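Side-chain contacts in cellobiose 2-epimerase (Caldibacillus thermoamylovorans, PDB 5ZHB), which catalyses the conversion of cellobiose to glucosyl-mannose by inverting the configuration at C2 of the reducing-end sugar: residues Phe231-Asn234 with His235-Ile239; Leu242-Tyr245 with Gly246-Ile249. One frame throughout, in Å; residues are numbered along the deposited sequence.

Contacts 1 and 2 lie in series along the chain, their centres about 17 Å apart, and they touch where Phe231 CE2 packs against Leu242 CD2 at 3.9 Å. Contact 1 is the more peripheral, centred about 22 Å from the centre of the chain and only partly buried: a tight reversal after strand 231-232, closed by backbone bonds, one side-chain amide and an aromatic pair. Contact 2, about 13 Å from that centre, is buried and joins strand 242-244 to helix 245-262. Its side-chain chemistry rests on a serine-histidine bond and a water at the helix start, with no aromatic pair between its segments.

Contact 1. Residues Phe231-Asn234 with His235-Ile239; sequences FFNN and HWESI
Asn233 grips the backbone of His235 and Glu237 across a tight turn. Asn233 CB packs on Ile239 CG2 at 3.8 Å. With chi1 at 70°, CG sits between the backbone N and the carbonyl carbon, which swings the amide over the turn. Asn233 OD1 then accepts two bonds, from His235 N at 2.8 Å and from Glu237 N at 3.1 Å; the donors come from opposite faces of the amide plane, each well out of it, so neither sits on a lone pair. The first of these closes an Asx turn. Asn233 ND2, on the other branch, lies 3.7 Å from Glu237 CB. Replacing the amide with an alanine here is likely to leave the His235 and Glu237 N-H groups without their shared acceptor and the turn freer to flex.

The backbone shows the same economy: Trp236 N bonds to Asn233 O at 2.9 Å, closing a type I turn, while Asn233 N bonds to Glu237 O at 3.0 Å. Trp236, with its positive phi of 61°, makes this a type I turn with a G1 bulge. Its indole edge meets the face of Phe232, Trp236 CE3 standing 3.8 Å from Phe232 CG with the planes at 61°, and its NE1 bonds to Asn154 O. Polar groups thus set the shape of the turn, while the aromatic pair packs its base on Ile181 of strand 181-182, and Trp236 lies against helix 203-220.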
ATOM      1  N   PHE A 231       3.682  -4.782 -15.922  1.00 26.18           N
ATOM      2  CA  PHE A 231       4.319  -3.695 -16.658  1.00 25.32           C
ATOM      3  C   PHE A 231       3.852  -3.734 -18.111  1.00 31.01           C
ATOM      4  O   PHE A 231       3.765  -4.819 -18.702  1.00 30.50           O
ATOM      5  CB  PHE A 231       5.834  -3.864 -16.613  1.00 27.90           C
ATOM      6  CG  PHE A 231       6.460  -3.743 -15.238  1.00 26.98           C
ATOM      7  CD1 PHE A 231       6.266  -2.593 -14.483  1.00 29.94           C
ATOM      8  CD2 PHE A 231       7.252  -4.763 -14.714  1.00 29.70           C
ATOM      9  CE1 PHE A 231       6.845  -2.472 -13.233  1.00 27.21           C
ATOM     10  CE2 PHE A 231       7.832  -4.635 -13.453  1.00 30.65           C
ATOM     11  CZ  PHE A 231       7.614  -3.485 -12.718  1.00 30.02           C
ATOM     12  N   PHE A 232       3.522  -2.553 -18.638  1.00 27.89           N
ATOM     13  CA  PHE A 232       2.887  -2.395 -19.936  1.00 29.69           C
ATOM     14  C   PHE A 232       3.611  -1.316 -20.739  1.00 34.80           C
ATOM     15  O   PHE A 232       4.248  -0.417 -20.175  1.00 31.67           O
ATOM     16  CB  PHE A 232       1.437  -1.928 -19.789  1.00 29.05           C
ATOM     17  CG  PHE A 232       0.636  -2.848 -18.882  1.00 31.20           C
ATOM     18  CD1 PHE A 232       0.685  -2.695 -17.501  1.00 28.34           C
ATOM     19  CD2 PHE A 232      -0.093  -3.912 -19.412  1.00 30.14           C
ATOM     20  CE1 PHE A 232       0.026  -3.585 -16.668  1.00 29.62           C
ATOM     21  CE2 PHE A 232      -0.759  -4.792 -18.580  1.00 29.19           C
ATOM     22  CZ  PHE A 232      -0.709  -4.620 -17.210  1.00 32.27           C
ATOM     23  N   ASN A 233       3.457  -1.427 -22.065  1.00 34.51           N
ATOM     24  CA  ASN A 233       3.770  -0.364 -22.997  1.00 37.39           C
ATOM     25  C   ASN A 233       2.555   0.560 -23.108  1.00 36.28           C
ATOM     26  O   ASN A 233       1.521   0.321 -22.481  1.00 35.61           O
ATOM     27  CB  ASN A 233       4.265  -0.965 -24.315  1.00 40.72           C
ATOM     28  CG  ASN A 233       3.191  -1.665 -25.117  1.00 38.15           C
ATOM     29  OD1 ASN A 233       1.992  -1.441 -24.920  1.00 40.96           O
ATOM     30  ND2 ASN A 233       3.604  -2.479 -26.080  1.00 42.74           N
ATOM     31  N   ASN A 234       2.668   1.600 -23.947  1.00 35.75           N
ATOM     32  CA  ASN A 234       1.622   2.597 -24.098  1.00 37.16           C
ATOM     33  C   ASN A 234       0.366   2.037 -24.759  1.00 38.15           C
ATOM     34  O   ASN A 234      -0.655   2.717 -24.778  1.00 41.18           O
ATOM     35  CB  ASN A 234       2.128   3.805 -24.876  1.00 45.80           C
ATOM     36  CG  ASN A 234       2.757   4.808 -23.944  1.00 51.03           C
ATOM     37  OD1 ASN A 234       2.127   5.215 -22.953  1.00 46.95           O
ATOM     38  ND2 ASN A 234       3.996   5.186 -24.221  1.00 53.30           N
ATOM     39  N   HIS A 235       0.438   0.817 -25.299  1.00 37.65           N
ATOM     40  CA  HIS A 235      -0.743   0.184 -25.868  1.00 44.76           C
ATOM     41  C   HIS A 235      -1.403  -0.752 -24.855  1.00 43.60           C
ATOM     42  O   HIS A 235      -2.246  -1.553 -25.243  1.00 36.55           O
ATOM     43  CB  HIS A 235      -0.375  -0.539 -27.169  1.00 49.43           C
ATOM     44  CG  HIS A 235      -0.145   0.428 -28.282  1.00 61.89           C
ATOM     45  ND1 HIS A 235       0.996   0.445 -29.054  1.00 60.03           N
ATOM     46  CD2 HIS A 235      -0.903   1.460 -28.700  1.00 65.74           C
ATOM     47  CE1 HIS A 235       0.910   1.436 -29.930  1.00 64.67           C
ATOM     48  NE2 HIS A 235      -0.234   2.065 -29.735  1.00 69.10           N
ATOM     49  N   TRP A 236      -0.992  -0.666 -23.572  1.00 35.52           N
ATOM     50  CA  TRP A 236      -1.515  -1.504 -22.504  1.00 30.92           C
ATOM     51  C   TRP A 236      -1.239  -2.969 -22.802  1.00 30.80           C
ATOM     52  O   TRP A 236      -1.979  -3.845 -22.373  1.00 33.92           O
ATOM     53  CB  TRP A 236      -3.010  -1.267 -22.248  1.00 30.39           C
ATOM     54  CG  TRP A 236      -3.406  -0.203 -21.257  1.00 30.39           C
ATOM     55  CD1 TRP A 236      -3.989   0.996 -21.538  1.00 31.21           C
ATOM     56  CD2 TRP A 236      -3.317  -0.274 -19.811  1.00 30.63           C
ATOM     57  NE1 TRP A 236      -4.254   1.688 -20.384  1.00 35.14           N
ATOM     58  CE2 TRP A 236      -3.856   0.931 -19.308  1.00 31.06           C
ATOM     59  CE3 TRP A 236      -2.824  -1.222 -18.902  1.00 28.82           C
ATOM     60  CZ2 TRP A 236      -3.923   1.199 -17.941  1.00 31.55           C
ATOM     61  CZ3 TRP A 236      -2.882  -0.946 -17.551  1.00 28.45           C
ATOM     62  CH2 TRP A 236      -3.447   0.230 -17.080  1.00 27.67           C
ATOM     63  N   GLU A 237      -0.129  -3.242 -23.479  1.00 39.14           N
ATOM     64  CA  GLU A 237       0.308  -4.600 -23.703  1.00 44.13           C
ATOM     65  C   GLU A 237       1.400  -4.910 -22.689  1.00 42.15           C
ATOM     66  O   GLU A 237       2.368  -4.173 -22.569  1.00 37.58           O
ATOM     67  CB  GLU A 237       0.799  -4.757 -25.142  1.00 48.53           C
ATOM     68  CG  GLU A 237      -0.279  -4.425 -26.172  1.00 54.16           C
ATOM     69  CD  GLU A 237       0.137  -4.480 -27.636  1.00 58.83           C
ATOM     70  OE1 GLU A 237       1.349  -4.500 -27.949  1.00 59.18           O
ATOM     71  OE2 GLU A 237      -0.796  -4.546 -28.468  1.00 64.02           O
ATOM     72  N   SER A 238       1.255  -6.036 -22.001  1.00 38.30           N
ATOM     73  CA  SER A 238       2.222  -6.436 -21.003  1.00 39.36           C
ATOM     74  C   SER A 238       3.576  -6.715 -21.663  1.00 40.83           C
ATOM     75  O   SER A 238       3.644  -7.302 -22.738  1.00 41.24           O
ATOM     76  CB  SER A 238       1.674  -7.602 -20.224  1.00 34.56           C
ATOM     77  OG  SER A 238       2.702  -8.217 -19.467  1.00 34.31           O
ATOM     78  N   ILE A 239       4.676  -6.296 -21.027  1.00 37.32           N
ATOM     79  CA  ILE A 239       5.985  -6.381 -21.666  1.00 40.31           C
ATOM     80  C   ILE A 239       6.936  -7.293 -20.907  1.00 40.60           C
ATOM     81  O   ILE A 239       8.074  -7.444 -21.334  1.00 40.39           O
ATOM     82  CB  ILE A 239       6.608  -4.989 -21.865  1.00 44.90           C
ATOM     83  CG1 ILE A 239       6.761  -4.225 -20.555  1.00 48.01           C
ATOM     84  CG2 ILE A 239       5.791  -4.193 -22.879  1.00 47.93           C
ATOM     85  CD1 ILE A 239       7.602  -2.962 -20.673  1.00 53.27           C
TER

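Contact 2. Residues Leu242-Tyr245 with Gly246-Ile249; sequences LKSY and GHDI
Ser244 and His247 meet through a short bond, Ser244 OG to His247 ND1 at 2.7 Å, with the hydroxyl lying in the plane of the imidazole at its edge. With OG opposite the backbone N (chi1 180°), the hydroxyl lies alongside the carbonyl carbon, on the side where the His247 imidazole edge stands. Although Ser244 occupies the N-cap position, its side chain makes no capping bond. A water takes over at the first turn, 2.8 Å from Ser244 OG and accepting from Gly246 N, also at 2.8 Å. This side is the more open and hydrated one, given that water and the partial exposure of His247, yet the ring itself is well held, by Asn184 at NE2 and by an edge-to-face pair with Trp307.

The packed side is that of Tyr245, Asp248 and Ile249, all buried. Tyr245 and Asp248 press on Ile280 of helix 267-283, Ile249 packs on helix 306-323, and Asp248 directs OD2 to Leu228 N. Beneath them run ordinary helical bonds: Asp248 N to Ser244 O at 3.2 Å, in the carbonyl plane, and Ile249 N to Tyr245 O with an N-H...O angle of 163°. Ile249 CG2 closes on the same Tyr245 O at 3.5 Å. Membership of the N-acylglucosamine 2-epimerase family, and a helix packed against helices 267-283 and 306-323, are consistent with an (alpha/alpha)6 barrel, in which strand 242-244 is a short connection leading into a barrel helix.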
ATOM      1  N   LEU A 242       5.886 -11.576 -15.649  1.00 31.94           N
ATOM      2  CA  LEU A 242       6.087 -11.396 -14.207  1.00 29.79           C
ATOM      3  C   LEU A 242       4.750 -11.499 -13.491  1.00 26.32           C
ATOM      4  O   LEU A 242       3.779 -10.858 -13.853  1.00 30.23           O
ATOM      5  CB  LEU A 242       6.744 -10.055 -13.881  1.00 32.28           C
ATOM      6  CG  LEU A 242       6.949  -9.716 -12.391  1.00 33.30           C
ATOM      7  CD1 LEU A 242       7.842 -10.689 -11.676  1.00 32.03           C
ATOM      8  CD2 LEU A 242       7.518  -8.311 -12.271  1.00 33.50           C
ATOM      9  N   LYS A 243       4.709 -12.339 -12.468  1.00 28.25           N
ATOM     10  CA  LYS A 243       3.555 -12.436 -11.598  1.00 28.13           C
ATOM     11  C   LYS A 243       3.999 -12.073 -10.190  1.00 25.85           C
ATOM     12  O   LYS A 243       4.996 -12.610  -9.735  1.00 25.26           O
ATOM     13  CB  LYS A 243       3.036 -13.872 -11.518  1.00 30.96           C
ATOM     14  CG  LYS A 243       2.227 -14.322 -12.706  1.00 36.17           C
ATOM     15  CD  LYS A 243       2.996 -15.022 -13.794  1.00 42.96           C
ATOM     16  CE  LYS A 243       1.995 -15.618 -14.756  1.00 47.63           C
ATOM     17  NZ  LYS A 243       2.699 -16.184 -15.902  1.00 53.40           N
ATOM     18  N   SER A 244       3.233 -11.188  -9.545  1.00 24.87           N
ATOM     19  CA  SER A 244       3.528 -10.695  -8.213  1.00 25.94           C
ATOM     20  C   SER A 244       2.346 -11.050  -7.326  1.00 22.51           C
ATOM     21  O   SER A 244       1.270 -10.452  -7.449  1.00 24.20           O
ATOM     22  CB  SER A 244       3.799  -9.201  -8.247  1.00 28.78           C
ATOM     23  OG  SER A 244       4.086  -8.723  -6.942  1.00 26.90           O
ATOM     24  N   TYR A 245       2.527 -12.110  -6.525  1.00 22.48           N
ATOM     25  CA  TYR A 245       1.427 -12.790  -5.866  1.00 21.81           C
ATOM     26  C   TYR A 245       0.793 -11.834  -4.877  1.00 21.35           C
ATOM     27  O   TYR A 245      -0.426 -11.809  -4.671  1.00 21.03           O
ATOM     28  CB  TYR A 245       1.919 -14.056  -5.150  1.00 25.18           C
ATOM     29  CG  TYR A 245       2.548 -15.111  -6.058  1.00 26.95           C
ATOM     30  CD1 TYR A 245       1.775 -15.877  -6.938  1.00 26.84           C
ATOM     31  CD2 TYR A 245       3.910 -15.379  -6.003  1.00 28.43           C
ATOM     32  CE1 TYR A 245       2.349 -16.863  -7.736  1.00 29.32           C
ATOM     33  CE2 TYR A 245       4.502 -16.335  -6.818  1.00 30.39           C
ATOM     34  CZ  TYR A 245       3.715 -17.092  -7.681  1.00 33.63           C
ATOM     35  OH  TYR A 245       4.339 -18.026  -8.462  1.00 30.70           O
ATOM     36  N   GLY A 246       1.656 -11.024  -4.263  1.00 20.87           N
ATOM     37  CA  GLY A 246       1.185 -10.092  -3.255  1.00 21.39           C
ATOM     38  C   GLY A 246       0.322  -8.989  -3.835  1.00 19.23           C
ATOM     39  O   GLY A 246      -0.689  -8.627  -3.231  1.00 18.02           O
ATOM     40  N   HIS A 247       0.717  -8.432  -4.997  1.00 20.27           N
ATOM     41  CA  HIS A 247      -0.110  -7.435  -5.647  1.00 21.99           C
ATOM     42  C   HIS A 247      -1.487  -7.999  -6.001  1.00 21.79           C
ATOM     43  O   HIS A 247      -2.505  -7.339  -5.833  1.00 18.84           O
ATOM     44  CB  HIS A 247       0.520  -6.860  -6.919  1.00 24.77           C
ATOM     45  CG  HIS A 247       1.595  -5.865  -6.677  1.00 25.50           C
ATOM     46  ND1 HIS A 247       2.927  -6.247  -6.649  1.00 27.69           N
ATOM     47  CD2 HIS A 247       1.560  -4.534  -6.538  1.00 28.35           C
ATOM     48  CE1 HIS A 247       3.669  -5.160  -6.424  1.00 31.86           C
ATOM     49  NE2 HIS A 247       2.861  -4.116  -6.364  1.00 32.24           N
ATOM     50  N   ASP A 248      -1.527  -9.219  -6.519  1.00 21.20           N
ATOM     51  CA  ASP A 248      -2.812  -9.785  -6.931  1.00 20.02           C
ATOM     52  C   ASP A 248      -3.801  -9.866  -5.778  1.00 19.80           C
ATOM     53  O   ASP A 248      -4.942  -9.463  -5.901  1.00 19.04           O
ATOM     54  CB  ASP A 248      -2.574 -11.130  -7.592  1.00 22.51           C
ATOM     55  CG  ASP A 248      -1.975 -11.044  -8.986  1.00 24.54           C
ATOM     56  OD1 ASP A 248      -1.192 -10.098  -9.230  1.00 22.21           O
ATOM     57  OD2 ASP A 248      -2.299 -11.911  -9.819  1.00 26.83           O
ATOM     58  N   ILE A 249      -3.375 -10.450  -4.648  1.00 20.89           N
ATOM     59  CA  ILE A 249      -4.296 -10.713  -3.566  1.00 20.19           C
ATOM     60  C   ILE A 249      -4.669  -9.400  -2.880  1.00 19.66           C
ATOM     61  O   ILE A 249      -5.807  -9.224  -2.443  1.00 21.81           O
ATOM     62  CB  ILE A 249      -3.746 -11.804  -2.623  1.00 21.43           C
ATOM     63  CG1 ILE A 249      -4.818 -12.283  -1.665  1.00 22.28           C
ATOM     64  CG2 ILE A 249      -2.468 -11.375  -1.886  1.00 22.24           C
ATOM     65  CD1 ILE A 249      -6.071 -12.799  -2.355  1.00 21.14           C
TER
HETATM   66  O   HOH W   1       4.311 -10.156  -4.584  1.00 22.98           O